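Nonstructural protein 2 (Human rotavirus C, PDB 2GU0) probably acts in replication and packaging of the viral genome as a homooctameric RNA-binding NTPase and RNA triphosphatase that forms viroplasms together with NSP5. Local coordinates at residues R109-L114 with I138-V143; E147-T152 with K185-T190; D161-I166 with T190-P195; R197-F202 with D258-H263. All blocks are in the same frame, centred on the assembly; numbering follows the deposited sequence.

Interaction 1 of 4, residues R109-L114 with I138-V143; sequences RHLENL and IACNLV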
# COMPACT_ATOMS: atom_id res chain seq x y z
N ARG A 109 31.65 4.11 -14.05
CA ARG A 109 30.58 5.09 -13.95
C ARG A 109 30.08 5.49 -15.31
O ARG A 109 28.91 5.83 -15.48
CB ARG A 109 31.05 6.31 -13.17
CG ARG A 109 31.51 6.00 -11.77
CD ARG A 109 31.66 7.26 -10.96
NE ARG A 109 32.64 7.12 -9.89
CZ ARG A 109 33.93 6.87 -10.10
NH1 ARG A 109 34.40 6.72 -11.34
NH2 ARG A 109 34.75 6.76 -9.06
N HIS A 110 30.98 5.45 -16.28
CA HIS A 110 30.64 5.78 -17.66
C HIS A 110 29.70 4.65 -18.13
O HIS A 110 28.63 4.92 -18.67
CB HIS A 110 31.94 5.84 -18.49
CG HIS A 110 31.75 6.15 -19.95
ND1 HIS A 110 32.66 6.90 -20.67
CD2 HIS A 110 30.83 5.72 -20.85
CE1 HIS A 110 32.31 6.92 -21.94
NE2 HIS A 110 31.20 6.21 -22.08
N LEU A 111 30.07 3.40 -17.89
CA LEU A 111 29.23 2.28 -18.31
C LEU A 111 27.88 2.33 -17.64
O LEU A 111 26.86 1.99 -18.25
CB LEU A 111 29.89 0.94 -17.99
CG LEU A 111 31.10 0.61 -18.86
CD1 LEU A 111 31.79 -0.62 -18.32
CD2 LEU A 111 30.65 0.40 -20.29
N GLU A 112 27.87 2.74 -16.37
CA GLU A 112 26.63 2.81 -15.63
C GLU A 112 25.71 3.80 -16.33
O GLU A 112 24.50 3.62 -16.34
CB GLU A 112 26.87 3.21 -14.18
CG GLU A 112 25.63 3.77 -13.49
CD GLU A 112 25.32 3.12 -12.15
OE1 GLU A 112 26.26 2.73 -11.43
OE2 GLU A 112 24.13 3.02 -11.80
N ASN A 113 26.28 4.84 -16.92
CA ASN A 113 25.42 5.79 -17.61
C ASN A 113 24.94 5.19 -18.93
O ASN A 113 23.78 5.37 -19.29
CB ASN A 113 26.13 7.12 -17.85
CG ASN A 113 25.86 8.11 -16.75
OD1 ASN A 113 24.81 8.08 -16.11
ND2 ASN A 113 26.81 9.02 -16.52
N LEU A 114 25.82 4.47 -19.63
CA LEU A 114 25.39 3.85 -20.88
C LEU A 114 24.19 2.95 -20.63
O LEU A 114 23.28 2.89 -21.45
CB LEU A 114 26.53 3.06 -21.53
CG LEU A 114 27.65 3.86 -22.20
CD1 LEU A 114 28.74 2.93 -22.66
CD2 LEU A 114 27.11 4.63 -23.37
N ILE A 138 34.19 1.92 -26.28
CA ILE A 138 34.89 3.13 -25.88
C ILE A 138 34.93 3.17 -24.34
O ILE A 138 36.00 3.29 -23.75
CB ILE A 138 34.19 4.42 -26.41
CG1 ILE A 138 34.45 4.58 -27.91
CG2 ILE A 138 34.69 5.65 -25.68
CD1 ILE A 138 33.74 5.76 -28.52
N ALA A 139 33.78 3.03 -23.70
CA ALA A 139 33.70 3.06 -22.25
C ALA A 139 34.62 2.05 -21.56
O ALA A 139 35.03 2.26 -20.41
CB ALA A 139 32.27 2.83 -21.82
N CYS A 140 34.95 0.97 -22.26
CA CYS A 140 35.81 -0.09 -21.73
C CYS A 140 37.29 0.06 -22.02
O CYS A 140 38.09 -0.76 -21.59
CB CYS A 140 35.37 -1.45 -22.26
SG CYS A 140 33.92 -2.06 -21.44
N ASN A 141 37.64 1.11 -22.76
CA ASN A 141 39.03 1.37 -23.10
C ASN A 141 39.62 0.27 -23.96
O ASN A 141 40.80 -0.04 -23.87
CB ASN A 141 39.87 1.55 -21.84
CG ASN A 141 39.46 2.76 -21.06
OD1 ASN A 141 39.34 3.85 -21.62
ND2 ASN A 141 39.24 2.59 -19.75
N LEU A 142 38.77 -0.33 -24.79
CA LEU A 142 39.20 -1.39 -25.68
C LEU A 142 39.28 -0.90 -27.12
O LEU A 142 39.60 -1.66 -28.03
CB LEU A 142 38.24 -2.58 -25.59
CG LEU A 142 38.20 -3.36 -24.27
CD1 LEU A 142 37.29 -4.58 -24.44
CD2 LEU A 142 39.60 -3.79 -23.87
N VAL A 143 38.98 0.39 -27.33
CA VAL A 143 39.03 0.97 -28.66
C VAL A 143 39.48 2.44 -28.63
O VAL A 143 39.25 3.15 -27.66
CB VAL A 143 37.67 0.86 -29.38
CG1 VAL A 143 37.26 -0.60 -29.48
CG2 VAL A 143 36.62 1.67 -28.65
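The imidazole of His110 lies flat against the methyl group of Ala139, which sits over one face of the ring, 3.7 Å from Ala139 CB to the ring centroid and displaced toward the CD2 and NE2 rim. At the ring edge, in its plane, is CG of Leu114, one helical turn further along. This CH-pi contact depends on the His110 side chain leaving the helix with CG anti to the backbone N (chi1 179°), which brings the ring broadside to the methyl. Two leucines complete the socket around Ala139 CB: Leu111 CD2 approaches to 3.3 Å and Leu114 CD1 to 3.6 Å. The other branch of Leu111 turns to Cys140, with Leu111 CD1 4.0 Å from Cys140 SG. All five residues are buried, and the backbones come as near as 6.0 Å between Leu111 CA and Ala139 CA, consistent with the small side chain of Ala139. Helix 129-139 ends here in a Schellman motif, with Asn141 taking positive phi. The contact therefore packs helix 108-119, whose Arg109 is a predicted ATP-binding residue, against the C-terminal end of helix 129-139, while Leu79 and Leu83 of helix 74-90 cover Leu111.

Interaction 2 of 4, residues E147-T152 with K185-T190; sequences ETTPLT and KITINT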
# COMPACT_ATOMS: atom_id res chain seq x y z
N GLU A 147 34.88 9.72 -28.79
CA GLU A 147 33.54 9.75 -28.21
C GLU A 147 32.70 10.89 -28.75
O GLU A 147 32.60 11.96 -28.14
CB GLU A 147 33.60 9.84 -26.68
CG GLU A 147 32.28 9.48 -26.00
CD GLU A 147 32.18 9.89 -24.52
OE1 GLU A 147 33.15 9.67 -23.76
OE2 GLU A 147 31.10 10.40 -24.12
N THR A 148 32.09 10.67 -29.91
CA THR A 148 31.25 11.69 -30.52
C THR A 148 29.95 11.75 -29.72
O THR A 148 29.80 11.04 -28.74
CB THR A 148 30.97 11.36 -31.99
OG1 THR A 148 30.27 10.12 -32.09
CG2 THR A 148 32.28 11.25 -32.75
N THR A 149 29.01 12.59 -30.14
CA THR A 149 27.77 12.73 -29.39
C THR A 149 26.87 11.50 -29.33
O THR A 149 26.28 11.23 -28.29
CB THR A 149 26.94 13.91 -29.92
OG1 THR A 149 27.64 15.13 -29.65
CG2 THR A 149 25.57 13.95 -29.23
N PRO A 150 26.74 10.76 -30.43
CA PRO A 150 25.89 9.56 -30.44
C PRO A 150 26.35 8.50 -29.45
O PRO A 150 25.57 7.64 -29.04
CB PRO A 150 25.99 9.07 -31.87
CG PRO A 150 26.16 10.33 -32.64
CD PRO A 150 27.18 11.08 -31.80
N LEU A 151 27.62 8.60 -29.06
CA LEU A 151 28.22 7.63 -28.16
C LEU A 151 28.51 8.10 -26.74
O LEU A 151 29.04 7.32 -25.94
CB LEU A 151 29.52 7.11 -28.78
CG LEU A 151 29.38 6.80 -30.27
CD1 LEU A 151 30.74 6.57 -30.87
CD2 LEU A 151 28.49 5.58 -30.47
N THR A 152 28.19 9.35 -26.41
CA THR A 152 28.49 9.84 -25.06
C THR A 152 27.88 8.95 -24.01
O THR A 152 26.91 8.24 -24.26
CB THR A 152 27.96 11.26 -24.79
OG1 THR A 152 28.36 12.13 -25.84
CG2 THR A 152 28.54 11.81 -23.48
N LYS A 185 29.55 17.14 -19.83
CA LYS A 185 30.45 16.73 -20.90
C LYS A 185 30.07 17.35 -22.25
O LYS A 185 28.91 17.34 -22.65
CB LYS A 185 30.48 15.21 -21.02
CG LYS A 185 31.55 14.71 -21.99
CD LYS A 185 31.56 13.19 -22.14
CE LYS A 185 32.10 12.49 -20.91
NZ LYS A 185 32.23 11.03 -21.13
N ILE A 186 31.07 17.88 -22.94
CA ILE A 186 30.90 18.49 -24.25
C ILE A 186 31.42 17.51 -25.29
O ILE A 186 32.55 17.06 -25.20
CB ILE A 186 31.75 19.75 -24.37
CG1 ILE A 186 31.46 20.70 -23.22
CG2 ILE A 186 31.48 20.43 -25.69
CD1 ILE A 186 32.39 21.88 -23.20
N THR A 187 30.61 17.16 -26.27
CA THR A 187 31.08 16.23 -27.30
C THR A 187 30.65 16.79 -28.64
O THR A 187 29.58 17.37 -28.73
CB THR A 187 30.45 14.82 -27.13
OG1 THR A 187 29.03 14.90 -27.29
CG2 THR A 187 30.76 14.26 -25.77
N ILE A 188 31.47 16.64 -29.67
CA ILE A 188 31.10 17.13 -31.00
C ILE A 188 30.14 16.13 -31.64
O ILE A 188 30.22 14.92 -31.40
CB ILE A 188 32.33 17.30 -31.93
CG1 ILE A 188 33.16 16.01 -31.94
CG2 ILE A 188 33.15 18.50 -31.49
CD1 ILE A 188 34.49 16.13 -32.65
N ASN A 189 29.22 16.62 -32.46
CA ASN A 189 28.25 15.73 -33.08
C ASN A 189 28.82 15.02 -34.30
O ASN A 189 28.28 14.00 -34.73
CB ASN A 189 26.99 16.50 -33.46
CG ASN A 189 26.44 17.33 -32.30
OD1 ASN A 189 26.42 16.88 -31.17
ND2 ASN A 189 26.00 18.55 -32.60
N THR A 190 29.91 15.56 -34.83
CA THR A 190 30.56 15.04 -36.03
C THR A 190 32.03 15.43 -36.04
O THR A 190 32.39 16.52 -35.58
CB THR A 190 29.92 15.62 -37.29
OG1 THR A 190 28.65 15.02 -37.49
CG2 THR A 190 30.80 15.39 -38.49
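Thr149 overlaps Thr187 and Asn189 at once, its hydroxyl lying between the Thr187 hydroxyl and the Asn189 amide oxygen. Thr149 OG1 donates to Asn189 OD1 at 2.6 Å, tilted only 16° from the carbonyl plane, and the two side chains run next to each other in the same direction. Thr187 OG1 is 2.7 Å from Thr149 OG1 and also close to Thr152 OG1, which approaches it tip to tip; the three hydroxyls form a small buried polar cluster. Thr187 carries its OG1 between the backbone N and the carbonyl carbon (chi1 63°), the rotamer that turns the hydroxyl toward both threonines. Beside this cluster the backbone contributes one bond, from Thr149 N to Ile188 O at 2.9 Å. At the other end the extended Glu147 and Lys185, which is bent at chi3, come from opposite directions, and Lys185 NZ meets OE1 of Glu147 at 3.1 Å on its syn lone pair. The ammonium has a second carboxylate partner in Glu153, so this buried lysine is held between two acids. Nearer the backbone of Lys185, Thr152 CG2 touches Lys185 CD at 3.6 Å. Ile47 of a neighbouring subunit packs on Thr149 and Asn189. The loop 147-152 thus lies over one face of the C-terminal half of strand 182-188, the middle strand of the antiparallel sheet in the HIT-like C-terminal part, beside the predicted nucleotide site: Lys185 is a predicted ATP ligand, and Glu147 lies about 4 Å, side chain to side chain, from the predicted catalytic His222.

Interaction 3 of 4, residues D161-I166 with T190-P195; sequences DSYFTI and TKTDIP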
# COMPACT_ATOMS: atom_id res chain seq x y z
N ASP A 161 23.60 22.80 -29.97
CA ASP A 161 23.51 23.65 -31.14
C ASP A 161 23.91 22.68 -32.26
O ASP A 161 24.05 21.49 -32.02
CB ASP A 161 24.45 24.84 -31.04
CG ASP A 161 25.89 24.44 -30.90
OD1 ASP A 161 26.35 23.57 -31.68
OD2 ASP A 161 26.57 25.02 -30.02
N SER A 162 24.13 23.17 -33.47
CA SER A 162 24.45 22.25 -34.56
C SER A 162 25.76 21.49 -34.50
O SER A 162 25.91 20.47 -35.18
CB SER A 162 24.36 22.98 -35.89
OG SER A 162 25.25 24.07 -35.90
N TYR A 163 26.71 21.95 -33.69
CA TYR A 163 27.99 21.27 -33.62
C TYR A 163 28.26 20.57 -32.32
O TYR A 163 28.80 19.47 -32.33
CB TYR A 163 29.13 22.24 -33.90
CG TYR A 163 29.19 22.72 -35.33
CD1 TYR A 163 28.77 24.01 -35.68
CD2 TYR A 163 29.61 21.86 -36.36
CE1 TYR A 163 28.76 24.44 -37.01
CE2 TYR A 163 29.60 22.28 -37.69
CZ TYR A 163 29.17 23.57 -38.00
OH TYR A 163 29.13 23.98 -39.31
N PHE A 164 27.89 21.19 -31.21
CA PHE A 164 28.15 20.58 -29.91
C PHE A 164 26.92 20.13 -29.16
O PHE A 164 25.79 20.46 -29.52
CB PHE A 164 28.92 21.54 -29.01
CG PHE A 164 30.06 22.23 -29.69
CD1 PHE A 164 29.83 23.39 -30.44
CD2 PHE A 164 31.36 21.76 -29.54
CE1 PHE A 164 30.88 24.06 -31.03
CE2 PHE A 164 32.41 22.42 -30.12
CZ PHE A 164 32.18 23.59 -30.87
N THR A 165 27.16 19.39 -28.08
CA THR A 165 26.10 18.91 -27.21
C THR A 165 26.63 18.85 -25.79
O THR A 165 27.71 18.31 -25.56
CB THR A 165 25.62 17.51 -27.62
OG1 THR A 165 25.00 17.58 -28.91
CG2 THR A 165 24.61 16.98 -26.63
N ILE A 166 25.90 19.41 -24.84
CA ILE A 166 26.35 19.35 -23.45
C ILE A 166 25.44 18.38 -22.69
O ILE A 166 24.22 18.53 -22.71
CB ILE A 166 26.29 20.73 -22.76
CG1 ILE A 166 27.18 21.72 -23.50
CG2 ILE A 166 26.79 20.62 -21.34
CD1 ILE A 166 27.22 23.08 -22.84
N THR A 190 29.91 15.56 -34.83
CA THR A 190 30.56 15.04 -36.03
C THR A 190 32.03 15.43 -36.04
O THR A 190 32.39 16.52 -35.58
CB THR A 190 29.92 15.62 -37.29
OG1 THR A 190 28.65 15.02 -37.49
CG2 THR A 190 30.80 15.39 -38.49
N LYS A 191 32.88 14.56 -36.57
CA LYS A 191 34.31 14.83 -36.63
C LYS A 191 34.64 15.89 -37.68
O LYS A 191 35.79 16.00 -38.10
CB LYS A 191 35.10 13.56 -36.95
CG LYS A 191 35.17 12.52 -35.83
CD LYS A 191 35.95 11.28 -36.29
CE LYS A 191 36.15 10.27 -35.17
NZ LYS A 191 37.01 9.13 -35.59
N THR A 192 33.63 16.66 -38.09
CA THR A 192 33.82 17.70 -39.10
C THR A 192 34.47 18.97 -38.53
O THR A 192 34.34 19.26 -37.33
CB THR A 192 32.48 18.09 -39.77
OG1 THR A 192 32.72 18.96 -40.88
CG2 THR A 192 31.57 18.81 -38.78
N ASP A 193 35.17 19.71 -39.38
CA ASP A 193 35.84 20.94 -38.97
C ASP A 193 34.79 21.92 -38.46
O ASP A 193 33.80 22.18 -39.13
CB ASP A 193 36.58 21.58 -40.15
CG ASP A 193 37.37 20.57 -40.95
OD1 ASP A 193 38.19 19.84 -40.34
OD2 ASP A 193 37.17 20.51 -42.19
N ILE A 194 35.02 22.46 -37.27
CA ILE A 194 34.09 23.40 -36.68
C ILE A 194 34.49 24.85 -36.90
O ILE A 194 35.50 25.30 -36.39
CB ILE A 194 33.95 23.13 -35.16
CG1 ILE A 194 33.22 21.80 -34.94
CG2 ILE A 194 33.18 24.25 -34.50
CD1 ILE A 194 33.09 21.42 -33.49
N PRO A 195 33.69 25.60 -37.68
CA PRO A 195 33.94 27.01 -37.98
C PRO A 195 34.26 27.81 -36.72
O PRO A 195 33.69 27.56 -35.66
CB PRO A 195 32.63 27.46 -38.62
CG PRO A 195 32.17 26.24 -39.32
CD PRO A 195 32.42 25.16 -38.29
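Tyr163 and Ile194 mark the closest backbone approach, 7.1 Å between their CA atoms, where the turn leading into strand 164-170 meets the irregular connection ahead of helix 196-209. The two side chains slide past one another in opposite directions, Ile194 CG1 resting 3.9 Å from Tyr163 CD2. Further out along the phenol, the Pro195 side chain runs at about a right angle to that of Tyr163, with Pro195 CD 3.6 Å from Tyr163 CZ. The methyl of Thr192 comes in at the ring edge beside CE2. Ile194 also serves the next aromatic: with CG1 anti to the carbonyl carbon (chi1 -69°), its CD1 lies 3.5 Å from Phe164 CZ, and CG2 touches the same ring end. Both aromatic residues are fixed at their backbones by Asp161, whose OD1 accepts from Tyr163 N at 2.6 Å in an Asx turn and from Phe164 N at 2.9 Å. Phe164 stacks on Phe202 of helix 196-209, carrying the contact inward. Since the meeting of the segments is essentially apolar, its hold rests on shape and burial of carbon, grading from an exposed proline to a buried phenylalanine, while Asp161 supplies polar fixing from within its own segment.

Interaction 4 of 4, residues R197-F202 with D258-H263; sequences RNQTAF and DMAFVH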
# COMPACT_ATOMS: atom_id res chain seq x y z
N ARG A 197 33.46 30.83 -36.00
CA ARG A 197 32.31 31.60 -35.55
C ARG A 197 31.49 30.83 -34.51
O ARG A 197 31.02 31.41 -33.53
CB ARG A 197 31.40 31.97 -36.73
CG ARG A 197 30.12 32.65 -36.28
CD ARG A 197 29.14 32.87 -37.42
NE ARG A 197 27.76 33.00 -36.93
CZ ARG A 197 26.72 33.32 -37.69
NH1 ARG A 197 26.88 33.57 -38.98
NH2 ARG A 197 25.50 33.39 -37.15
N ASN A 198 31.33 29.53 -34.73
CA ASN A 198 30.58 28.68 -33.81
C ASN A 198 31.40 28.34 -32.57
O ASN A 198 30.89 28.34 -31.44
CB ASN A 198 30.14 27.41 -34.52
CG ASN A 198 29.25 27.71 -35.70
OD1 ASN A 198 28.08 27.31 -35.72
ND2 ASN A 198 29.78 28.41 -36.69
N GLN A 199 32.67 28.06 -32.78
CA GLN A 199 33.54 27.76 -31.66
C GLN A 199 33.40 28.88 -30.63
O GLN A 199 33.14 28.64 -29.45
CB GLN A 199 34.99 27.69 -32.12
CG GLN A 199 35.30 26.51 -32.98
CD GLN A 199 36.75 26.09 -32.84
OE1 GLN A 199 37.32 26.15 -31.74
NE2 GLN A 199 37.36 25.65 -33.94
N THR A 200 33.57 30.12 -31.10
CA THR A 200 33.48 31.30 -30.25
C THR A 200 32.10 31.51 -29.65
O THR A 200 31.96 31.89 -28.49
CB THR A 200 33.90 32.56 -31.02
OG1 THR A 200 35.29 32.47 -31.36
CG2 THR A 200 33.69 33.81 -30.16
N ALA A 201 31.06 31.27 -30.44
CA ALA A 201 29.72 31.44 -29.91
C ALA A 201 29.55 30.51 -28.70
O ALA A 201 29.11 30.91 -27.63
CB ALA A 201 28.69 31.13 -30.98
N PHE A 202 29.93 29.25 -28.90
CA PHE A 202 29.83 28.24 -27.86
C PHE A 202 30.67 28.64 -26.64
O PHE A 202 30.23 28.51 -25.49
CB PHE A 202 30.31 26.90 -28.45
CG PHE A 202 30.22 25.75 -27.50
CD1 PHE A 202 28.98 25.26 -27.09
CD2 PHE A 202 31.38 25.15 -27.00
CE1 PHE A 202 28.90 24.20 -26.19
CE2 PHE A 202 31.31 24.10 -26.11
CZ PHE A 202 30.07 23.62 -25.70
N ASP A 258 42.28 21.92 -29.96
CA ASP A 258 42.59 23.34 -30.05
C ASP A 258 41.30 24.12 -30.29
O ASP A 258 41.20 24.93 -31.21
CB ASP A 258 43.60 23.58 -31.17
CG ASP A 258 44.37 24.87 -30.98
OD1 ASP A 258 44.83 25.11 -29.84
OD2 ASP A 258 44.54 25.62 -31.96
N MET A 259 40.32 23.86 -29.43
CA MET A 259 39.02 24.51 -29.52
C MET A 259 38.99 25.80 -28.73
O MET A 259 39.42 25.86 -27.58
CB MET A 259 37.94 23.56 -29.01
CG MET A 259 37.70 22.36 -29.90
SD MET A 259 37.08 22.81 -31.53
CE MET A 259 35.40 23.02 -31.22
N ALA A 260 38.45 26.83 -29.36
CA ALA A 260 38.36 28.15 -28.76
C ALA A 260 37.80 28.23 -27.34
O ALA A 260 38.13 29.15 -26.60
CB ALA A 260 37.55 29.05 -29.66
N PHE A 261 36.97 27.27 -26.97
CA PHE A 261 36.33 27.29 -25.66
C PHE A 261 37.10 26.62 -24.54
O PHE A 261 36.70 26.71 -23.38
CB PHE A 261 34.93 26.69 -25.75
CG PHE A 261 34.91 25.24 -26.13
CD1 PHE A 261 35.03 24.26 -25.15
CD2 PHE A 261 34.81 24.85 -27.46
CE1 PHE A 261 35.06 22.92 -25.49
CE2 PHE A 261 34.84 23.50 -27.82
CZ PHE A 261 34.97 22.54 -26.83
N VAL A 262 38.20 25.95 -24.86
CA VAL A 262 38.97 25.28 -23.82
C VAL A 262 39.60 26.31 -22.89
O VAL A 262 40.16 27.30 -23.34
CB VAL A 262 40.07 24.40 -24.42
CG1 VAL A 262 40.95 23.84 -23.31
CG2 VAL A 262 39.44 23.27 -25.20
N HIS A 263 39.49 26.06 -21.59
CA HIS A 263 40.03 26.96 -20.58
C HIS A 263 41.50 27.30 -20.81
O HIS A 263 42.38 26.44 -20.67
CB HIS A 263 39.86 26.32 -19.21
CG HIS A 263 40.37 27.16 -18.09
ND1 HIS A 263 41.70 27.50 -17.97
CD2 HIS A 263 39.74 27.75 -17.05
CE1 HIS A 263 41.86 28.26 -16.91
NE2 HIS A 263 40.68 28.43 -16.33
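Gln199 is the first residue of helix segment 197-202 to meet the loop, and it packs against Met259 and Ala260. Gln199 OE1 accepts from Ala260 N at 2.7 Å, with an N-H...O angle of 167° and the donor nearly along the C=O axis. The Gln199 and Met259 side chains cross at about a right angle, with Met259 SD 3.5 Å from Gln199 CD, while Ala260 CB rests on Gln199 CB. The other end of the amide, NE2, donates to Ile194 O, so bonds at both ends fix its rotation. Thr200 adds only a light touch on Ala260 CB. At Phe202, CG lies anti to the backbone N (chi1 -178°), which swings the ring edge onto the face of Phe261 in a T-shaped stack: centroids are 4.9 Å apart, planes at 88°, and Phe202 CE2 stands over the centre of the Phe261 ring. Phe164 stacks on Phe202, and Trp223 meets Phe261 edge-to-face, so the pair belongs to a larger aromatic cluster. The chemistry is divided accordingly: a side-chain amide grips the start of the type I turn Met259-Val262 at the more exposed end, and edge-to-face packing joins helix and loop at the buried one, where both rings also meet residues of the sheet.

How the interactions relate
Interactions 1 and 2 are buried, interaction 4 is partly so, and interaction 3 lies at the surface. Interaction 1 sets helix 108-119 against the C-terminal end of helix 129-139 and is mainly apolar; it abuts interaction 2 where His110 packs on Glu147, joining the N-terminal and C-terminal parts of the protein. Interaction 2, close to the predicted nucleotide site, is the most polar. Interaction 3 is apolar despite its exposure, whereas interaction 4 combines one amide-to-backbone bond with a buried aromatic pair. Interactions 2 and 3 share Thr190 and involve neighbouring strands 182-188 and 164-170, linked through Asn189. Interactions 3 and 4 meet through Phe164, and Ile186 of interaction 2 packs on the aromatic pair of interaction 4.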